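Local coordinates for Serine/threonine-protein kinase-like protein ACR4 (Arabidopsis thaliana, PDB 7A0J), which is a plant receptor kinase that controls formative cell divisions in meristems, including the root tip, in response to the CLE40 peptide signal, at residues Ser200-Trp205 with Val254-Phe259; Ala235-Lys240 with Tyr280-Val285. All blocks are in the same frame, centred on the assembly; numbering follows the deposited sequence.

Contact 1: residues Ser200-Trp205 with Val254-Phe259; sequences SRVLCW and VCWGFF
Cys204 and Trp256 meet between two strands that run in roughly the same direction yet lie well apart, the closest CA atoms, those of Cys204 and Gly257, being separated by 9.8 Å. No hydrogen bond crosses this interval; the side chains alone span it. The Trp256 indole does most of the reaching: with CB toward 200-205 and CG between the backbone N and the carbonyl carbon (chi1 66°), its NE1 and CZ2 side is carried to Cys204 and Val202. Cys204 SG sits at the indole edge, 3.6 Å from Trp256 NE1. That sulfur lies 85° off the normal of the five-membered ring, which makes this an in-plane sulfur-aromatic contact. Val202 adds a looser apolar touch, its CG1 4.2 Å from Trp256 CZ2. A leucine in place of Trp256 would probably fall short of Cys204 SG, leaving the sulfur without its aromatic edge and opening a gap beside Val202. The sulfur belongs to the Cys204-Cys192 disulfide, joining strand 202-206 to strand 190-195 within repeat 5. Trp256, on strand 253-257, one of the two edge strands of the repeat 6 sheet, thus packs on the cross-link of the preceding propeller blade, touching Cys192, Leu233 on strand 233-238 and Pro229.

Contact 2: residues Ala235-Lys240 with Tyr280-Val285; sequences AVVGGK and YFTCGV
Lys240 and Tyr280 are brought together by their side-chain torsions: Lys240 carries CG anti to the backbone N (chi1 179°), and Tyr280 holds CG anti to its carbonyl carbon (chi1 -57°). The Tyr280 CB points away from 235-240, yet the ring swings back so that its phenol end comes close to the lysine. The Lys240 chain runs slantwise past this end, bending at its third and fourth torsions. Its CD lies 3.4 Å from Tyr280 OH and 3.9 Å from Tyr280 CZ, while nearer the backbone Lys240 CB is 4.2 Å from Tyr280 CE1. The methylenes therefore do the touching, and no hydrogen bond passes between the two residues. The ammonium group looks to other partners, with a weak hydrogen bond from Lys240 NZ to Tyr189 OH and a long, weak ion pair to Asp98.

A second, slighter touch is made by methyl groups, Val237 CG2 lying 4.4 Å from Thr282 CG2. Thr282 OG1 shares a hydrogen bond with Tyr242 OH, which leaves the methyl for the apolar side. The two segments together bury 160 Å², nearly all of it from these four residues.

The touching parts run nearly antiparallel, 169° apart, in packing between adjacent blades of the beta-propeller: the first strand of the repeat 6 blade, 233-238, and the turn after it face the middle strand of the repeat 7 blade, 281-285, and the residue before it. Strand 274-277 flanks the contact, its Ala277 touching both Val237 and Thr282, and Cys244 on strand 242-247 touches the same two side chains.

Contacts 1 and 2 lie on the two flanks of one blade, the repeat 6 sheet. Contact 1 joins its last strand, 253-257, to repeat 5, whereas contact 2 uses its first strand, 233-238, and the Lys240 turn after it to meet repeat 7. Their centres are about 11 Å apart, contact 1 about 16 Å and contact 2 about 9 Å from the centre of the chain. The direct link is Val202 CG2 against Val236 CG2, at 4.1 Å: neighbouring residues Val236 and Val237 thus serve opposite blades. This chain is the extracellular propeller part of the receptor, without the kinase domain. A 1,2-ethanediol, probably from the crystallisation liquor, lies about 3 Å from the Trp256 side chain.

Contact 1: residues Ser200-Trp205 with Val254-Phe259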
ATOM      1  N   SER A 200      16.836   7.864   9.429  1.00 60.17           N
ATOM      2  CA  SER A 200      15.714   7.132   8.777  1.00 57.28           C
ATOM      3  C   SER A 200      15.498   5.772   9.456  1.00 56.34           C
ATOM      4  O   SER A 200      15.492   4.741   8.749  1.00 54.90           O
ATOM      5  CB  SER A 200      15.952   6.992   7.293  1.00 56.51           C
ATOM      6  OG  SER A 200      17.003   6.078   7.027  1.00 57.36           O
ATOM      7  N   ARG A 201      15.327   5.781  10.781  1.00 57.73           N
ATOM      8  CA  ARG A 201      15.095   4.570  11.612  1.00 57.71           C
ATOM      9  C   ARG A 201      13.583   4.310  11.645  1.00 54.70           C
ATOM     10  O   ARG A 201      12.816   5.295  11.614  1.00 54.26           O
ATOM     11  CB  ARG A 201      15.694   4.769  13.008  1.00 61.73           C
ATOM     12  CG  ARG A 201      15.685   3.523  13.884  1.00 63.25           C
ATOM     13  CD  ARG A 201      14.511   3.418  14.841  1.00 63.97           C
ATOM     14  NE  ARG A 201      14.299   2.041  15.281  1.00 64.55           N
ATOM     15  CZ  ARG A 201      13.490   1.664  16.271  1.00 65.81           C
ATOM     16  NH1 ARG A 201      12.787   2.559  16.947  1.00 66.87           N
ATOM     17  NH2 ARG A 201      13.384   0.382  16.578  1.00 66.29           N
ATOM     18  N   VAL A 202      13.173   3.038  11.687  1.00 52.51           N
ATOM     19  CA  VAL A 202      11.742   2.619  11.612  1.00 50.11           C
ATOM     20  C   VAL A 202      11.131   2.664  13.019  1.00 50.92           C
ATOM     21  O   VAL A 202      11.828   2.294  13.978  1.00 52.84           O
ATOM     22  CB  VAL A 202      11.589   1.226  10.966  1.00 48.59           C
ATOM     23  CG1 VAL A 202      11.990   0.099  11.908  1.00 49.90           C
ATOM     24  CG2 VAL A 202      10.178   1.004  10.443  1.00 46.65           C
ATOM     25  N   LEU A 203       9.873   3.102  13.122  1.00 49.74           N
ATOM     26  CA  LEU A 203       9.062   3.079  14.368  1.00 50.83           C
ATOM     27  C   LEU A 203       7.736   2.369  14.070  1.00 48.91           C
ATOM     28  O   LEU A 203       7.066   2.769  13.099  1.00 47.04           O
ATOM     29  CB  LEU A 203       8.840   4.519  14.841  1.00 52.32           C
ATOM     30  CG  LEU A 203       8.532   4.693  16.328  1.00 54.96           C
ATOM     31  CD1 LEU A 203       9.715   4.271  17.188  1.00 57.44           C
ATOM     32  CD2 LEU A 203       8.147   6.133  16.630  1.00 56.24           C
ATOM     33  N   CYS A 204       7.389   1.348  14.862  1.00 49.45           N
ATOM     34  CA  CYS A 204       6.191   0.485  14.666  1.00 48.35           C
ATOM     35  C   CYS A 204       5.313   0.507  15.921  1.00 50.14           C
ATOM     36  O   CYS A 204       5.862   0.405  17.032  1.00 52.34           O
ATOM     37  CB  CYS A 204       6.588  -0.948  14.336  1.00 48.02           C
ATOM     38  SG  CYS A 204       7.612  -1.083  12.848  1.00 46.34           S
ATOM     39  N   TRP A 205       3.994   0.615  15.732  1.00 49.59           N
ATOM     40  CA  TRP A 205       2.981   0.696  16.817  1.00 51.35           C
ATOM     41  C   TRP A 205       1.655   0.104  16.326  1.00 51.00           C
ATOM     42  O   TRP A 205       1.497  -0.030  15.098  1.00 48.74           O
ATOM     43  CB  TRP A 205       2.813   2.150  17.270  1.00 51.69           C
ATOM     44  CG  TRP A 205       2.144   3.030  16.258  1.00 49.64           C
ATOM     45  CD1 TRP A 205       0.817   3.342  16.195  1.00 49.51           C
ATOM     46  CD2 TRP A 205       2.767   3.716  15.156  1.00 47.84           C
ATOM     47  NE1 TRP A 205       0.572   4.177  15.138  1.00 48.00           N
ATOM     48  CE2 TRP A 205       1.748   4.422  14.482  1.00 46.95           C
ATOM     49  CE3 TRP A 205       4.080   3.812  14.680  1.00 47.39           C
ATOM     50  CZ2 TRP A 205       2.005   5.211  13.361  1.00 45.76           C
ATOM     51  CZ3 TRP A 205       4.333   4.589  13.570  1.00 46.18           C
ATOM     52  CH2 TRP A 205       3.308   5.278  12.920  1.00 45.47           C
ATOM     53  N   VAL A 254      14.771  -7.360   5.488  1.00 44.80           N
ATOM     54  CA  VAL A 254      14.659  -7.819   6.905  1.00 46.14           C
ATOM     55  C   VAL A 254      13.182  -7.730   7.302  1.00 45.12           C
ATOM     56  O   VAL A 254      12.544  -6.714   6.966  1.00 43.48           O
ATOM     57  CB  VAL A 254      15.568  -7.003   7.848  1.00 47.57           C
ATOM     58  CG1 VAL A 254      15.325  -5.504   7.740  1.00 46.54           C
ATOM     59  CG2 VAL A 254      15.447  -7.462   9.294  1.00 49.12           C
ATOM     60  N   CYS A 255      12.663  -8.772   7.961  1.00 46.26           N
ATOM     61  CA  CYS A 255      11.258  -8.871   8.436  1.00 46.10           C
ATOM     62  C   CYS A 255      11.235  -9.127   9.946  1.00 47.95           C
ATOM     63  O   CYS A 255      12.209  -9.701  10.468  1.00 49.81           O
ATOM     64  CB  CYS A 255      10.501  -9.969   7.698  1.00 46.16           C
ATOM     65  SG  CYS A 255      10.447  -9.720   5.904  1.00 45.15           S
ATOM     66  N   TRP A 256      10.156  -8.707  10.609  1.00 47.91           N
ATOM     67  CA  TRP A 256       9.952  -8.829  12.077  1.00 50.11           C
ATOM     68  C   TRP A 256       8.452  -8.796  12.386  1.00 50.37           C
ATOM     69  O   TRP A 256       7.689  -8.282  11.546  1.00 48.21           O
ATOM     70  CB  TRP A 256      10.708  -7.710  12.807  1.00 50.29           C
ATOM     71  CG  TRP A 256      10.180  -6.339  12.514  1.00 48.10           C
ATOM     72  CD1 TRP A 256       9.255  -5.646  13.240  1.00 48.06           C
ATOM     73  CD2 TRP A 256      10.534  -5.492  11.406  1.00 46.28           C
ATOM     74  NE1 TRP A 256       9.012  -4.429  12.663  1.00 46.47           N
ATOM     75  CE2 TRP A 256       9.782  -4.304  11.537  1.00 45.28           C
ATOM     76  CE3 TRP A 256      11.409  -5.618  10.319  1.00 45.57           C
ATOM     77  CZ2 TRP A 256       9.882  -3.256  10.624  1.00 43.76           C
ATOM     78  CZ3 TRP A 256      11.507  -4.579   9.419  1.00 44.25           C
ATOM     79  CH2 TRP A 256      10.752  -3.416   9.570  1.00 43.40           C
ATOM     80  N   GLY A 257       8.054  -9.323  13.549  1.00 53.52           N
ATOM     81  CA  GLY A 257       6.666  -9.289  14.051  1.00 54.71           C
ATOM     82  C   GLY A 257       6.280 -10.579  14.753  1.00 58.10           C
ATOM     83  O   GLY A 257       7.188 -11.276  15.249  1.00 60.50           O
ATOM     84  N   PHE A 258       4.977 -10.873  14.800  1.00 88.70           N
ATOM     85  CA  PHE A 258       4.387 -12.085  15.428  1.00 94.16           C
ATOM     86  C   PHE A 258       4.626 -13.300  14.521  1.00 93.19           C
ATOM     87  O   PHE A 258       4.960 -14.381  15.042  1.00 98.34           O
ATOM     88  N   PHE A 259       4.451 -13.118  13.207  1.00 87.67           N
ATOM     89  CA  PHE A 259       4.657 -14.156  12.162  1.00 86.14           C
ATOM     90  C   PHE A 259       6.158 -14.335  11.906  1.00 85.90           C
ATOM     91  O   PHE A 259       6.811 -14.966  12.761  1.00 90.89           O
TER

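Contact 2: residues Ala235-Lys240 with Tyr280-Val285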
ATOM      1  N   ALA A 235      12.827   1.575   2.595  1.00 42.73           N
ATOM      2  CA  ALA A 235      11.396   1.231   2.419  1.00 40.65           C
ATOM      3  C   ALA A 235      10.924   0.341   3.574  1.00 39.69           C
ATOM      4  O   ALA A 235      11.763  -0.353   4.180  1.00 40.19           O
ATOM      5  CB  ALA A 235      11.193   0.548   1.090  1.00 40.22           C
ATOM      6  N   VAL A 236       9.620   0.374   3.856  1.00 38.45           N
ATOM      7  CA  VAL A 236       8.943  -0.510   4.848  1.00 37.91           C
ATOM      8  C   VAL A 236       7.580  -0.918   4.276  1.00 36.62           C
ATOM      9  O   VAL A 236       6.960  -0.100   3.567  1.00 36.14           O
ATOM     10  CB  VAL A 236       8.818   0.180   6.222  1.00 38.69           C
ATOM     11  CG1 VAL A 236       8.059   1.496   6.140  1.00 38.58           C
ATOM     12  CG2 VAL A 236       8.193  -0.739   7.264  1.00 39.03           C
ATOM     13  N   VAL A 237       7.154  -2.151   4.556  1.00 36.36           N
ATOM     14  CA  VAL A 237       5.819  -2.699   4.172  1.00 35.99           C
ATOM     15  C   VAL A 237       5.230  -3.412   5.392  1.00 36.40           C
ATOM     16  O   VAL A 237       6.014  -3.851   6.254  1.00 37.17           O
ATOM     17  CB  VAL A 237       5.916  -3.636   2.950  1.00 35.98           C
ATOM     18  CG1 VAL A 237       6.354  -2.884   1.702  1.00 35.73           C
ATOM     19  CG2 VAL A 237       6.829  -4.827   3.204  1.00 36.74           C
ATOM     20  N   GLY A 238       3.900  -3.509   5.456  1.00 36.43           N
ATOM     21  CA  GLY A 238       3.164  -4.152   6.559  1.00 37.36           C
ATOM     22  C   GLY A 238       2.334  -5.325   6.070  1.00 38.07           C
ATOM     23  O   GLY A 238       1.487  -5.121   5.178  1.00 37.60           O
ATOM     24  N   GLY A 239       2.589  -6.515   6.620  1.00 39.42           N
ATOM     25  CA  GLY A 239       1.698  -7.686   6.517  1.00 40.81           C
ATOM     26  C   GLY A 239       0.640  -7.646   7.604  1.00 42.24           C
ATOM     27  O   GLY A 239       0.531  -6.602   8.280  1.00 41.75           O
ATOM     28  N   LYS A 240      -0.101  -8.740   7.791  1.00 44.33           N
ATOM     29  CA  LYS A 240      -1.232  -8.794   8.755  1.00 46.42           C
ATOM     30  C   LYS A 240      -0.694  -8.757  10.192  1.00 47.30           C
ATOM     31  O   LYS A 240      -1.265  -7.997  10.996  1.00 48.12           O
ATOM     32  CB  LYS A 240      -2.118 -10.019   8.512  1.00 48.84           C
ATOM     33  CG  LYS A 240      -3.285 -10.142   9.481  1.00 51.45           C
ATOM     34  CD  LYS A 240      -4.508 -10.823   8.906  1.00 53.65           C
ATOM     35  CE  LYS A 240      -5.312  -9.919   7.994  1.00 52.92           C
ATOM     36  NZ  LYS A 240      -6.763 -10.013   8.274  1.00 55.43           N
ATOM     37  N   TYR A 280       0.015 -12.644   4.523  1.00 49.78           N
ATOM     38  CA  TYR A 280       0.932 -13.664   5.103  1.00 52.19           C
ATOM     39  C   TYR A 280       2.105 -13.969   4.160  1.00 50.72           C
ATOM     40  O   TYR A 280       2.667 -15.080   4.253  1.00 52.95           O
ATOM     41  CB  TYR A 280       0.156 -14.943   5.431  1.00 55.64           C
ATOM     42  CG  TYR A 280      -1.006 -14.741   6.370  1.00 58.07           C
ATOM     43  CD1 TYR A 280      -0.799 -14.385   7.693  1.00 60.43           C
ATOM     44  CD2 TYR A 280      -2.313 -14.900   5.940  1.00 58.53           C
ATOM     45  CE1 TYR A 280      -1.860 -14.192   8.565  1.00 63.26           C
ATOM     46  CE2 TYR A 280      -3.385 -14.712   6.798  1.00 61.20           C
ATOM     47  CZ  TYR A 280      -3.158 -14.357   8.116  1.00 63.58           C
ATOM     48  OH  TYR A 280      -4.208 -14.173   8.967  1.00 66.71           O
ATOM     49  N   PHE A 281       2.492 -13.020   3.305  1.00 47.79           N
ATOM     50  CA  PHE A 281       3.648 -13.169   2.382  1.00 46.74           C
ATOM     51  C   PHE A 281       4.085 -11.800   1.849  1.00 44.30           C
ATOM     52  O   PHE A 281       3.240 -10.890   1.715  1.00 43.06           O
ATOM     53  CB  PHE A 281       3.303 -14.122   1.236  1.00 47.06           C
ATOM     54  CG  PHE A 281       2.145 -13.670   0.385  1.00 45.88           C
ATOM     55  CD1 PHE A 281       0.840 -13.911   0.783  1.00 47.14           C
ATOM     56  CD2 PHE A 281       2.363 -12.997  -0.807  1.00 44.15           C
ATOM     57  CE1 PHE A 281      -0.226 -13.488   0.004  1.00 46.55           C
ATOM     58  CE2 PHE A 281       1.296 -12.577  -1.585  1.00 43.80           C
ATOM     59  CZ  PHE A 281       0.005 -12.819  -1.176  1.00 44.94           C
ATOM     60  N   THR A 282       5.381 -11.684   1.552  1.00 44.10           N
ATOM     61  CA  THR A 282       6.050 -10.470   1.019  1.00 42.81           C
ATOM     62  C   THR A 282       6.714 -10.824  -0.313  1.00 42.74           C
ATOM     63  O   THR A 282       7.214 -11.958  -0.441  1.00 43.87           O
ATOM     64  CB  THR A 282       7.063  -9.923   2.034  1.00 43.52           C
ATOM     65  OG1 THR A 282       6.332  -9.567   3.205  1.00 44.37           O
ATOM     66  CG2 THR A 282       7.845  -8.726   1.535  1.00 42.55           C
ATOM     67  N   CYS A 283       6.709  -9.884  -1.259  1.00 42.19           N
ATOM     68  CA  CYS A 283       7.414  -9.985  -2.563  1.00 43.14           C
ATOM     69  C   CYS A 283       8.382  -8.806  -2.702  1.00 43.52           C
ATOM     70  O   CYS A 283       8.017  -7.690  -2.293  1.00 42.98           O
ATOM     71  CB  CYS A 283       6.426 -10.009  -3.723  1.00 43.26           C
ATOM     72  SG  CYS A 283       5.250 -11.383  -3.624  1.00 44.09           S
ATOM     73  N   GLY A 284       9.578  -9.070  -3.236  1.00 45.10           N
ATOM     74  CA  GLY A 284      10.590  -8.053  -3.571  1.00 46.22           C
ATOM     75  C   GLY A 284      10.928  -8.091  -5.050  1.00 47.97           C
ATOM     76  O   GLY A 284      10.803  -9.175  -5.651  1.00 48.60           O
ATOM     77  N   VAL A 285      11.334  -6.950  -5.613  1.00 49.64           N
ATOM     78  CA  VAL A 285      11.752  -6.811  -7.041  1.00 52.59           C
ATOM     79  C   VAL A 285      13.248  -6.473  -7.080  1.00 54.94           C
ATOM     80  O   VAL A 285      13.672  -5.569  -6.334  1.00 54.79           O
ATOM     81  CB  VAL A 285      10.900  -5.768  -7.794  1.00 53.59           C
ATOM     82  CG1 VAL A 285       9.516  -6.311  -8.115  1.00 52.90           C
ATOM     83  CG2 VAL A 285      10.790  -4.443  -7.051  1.00 53.18           C
TER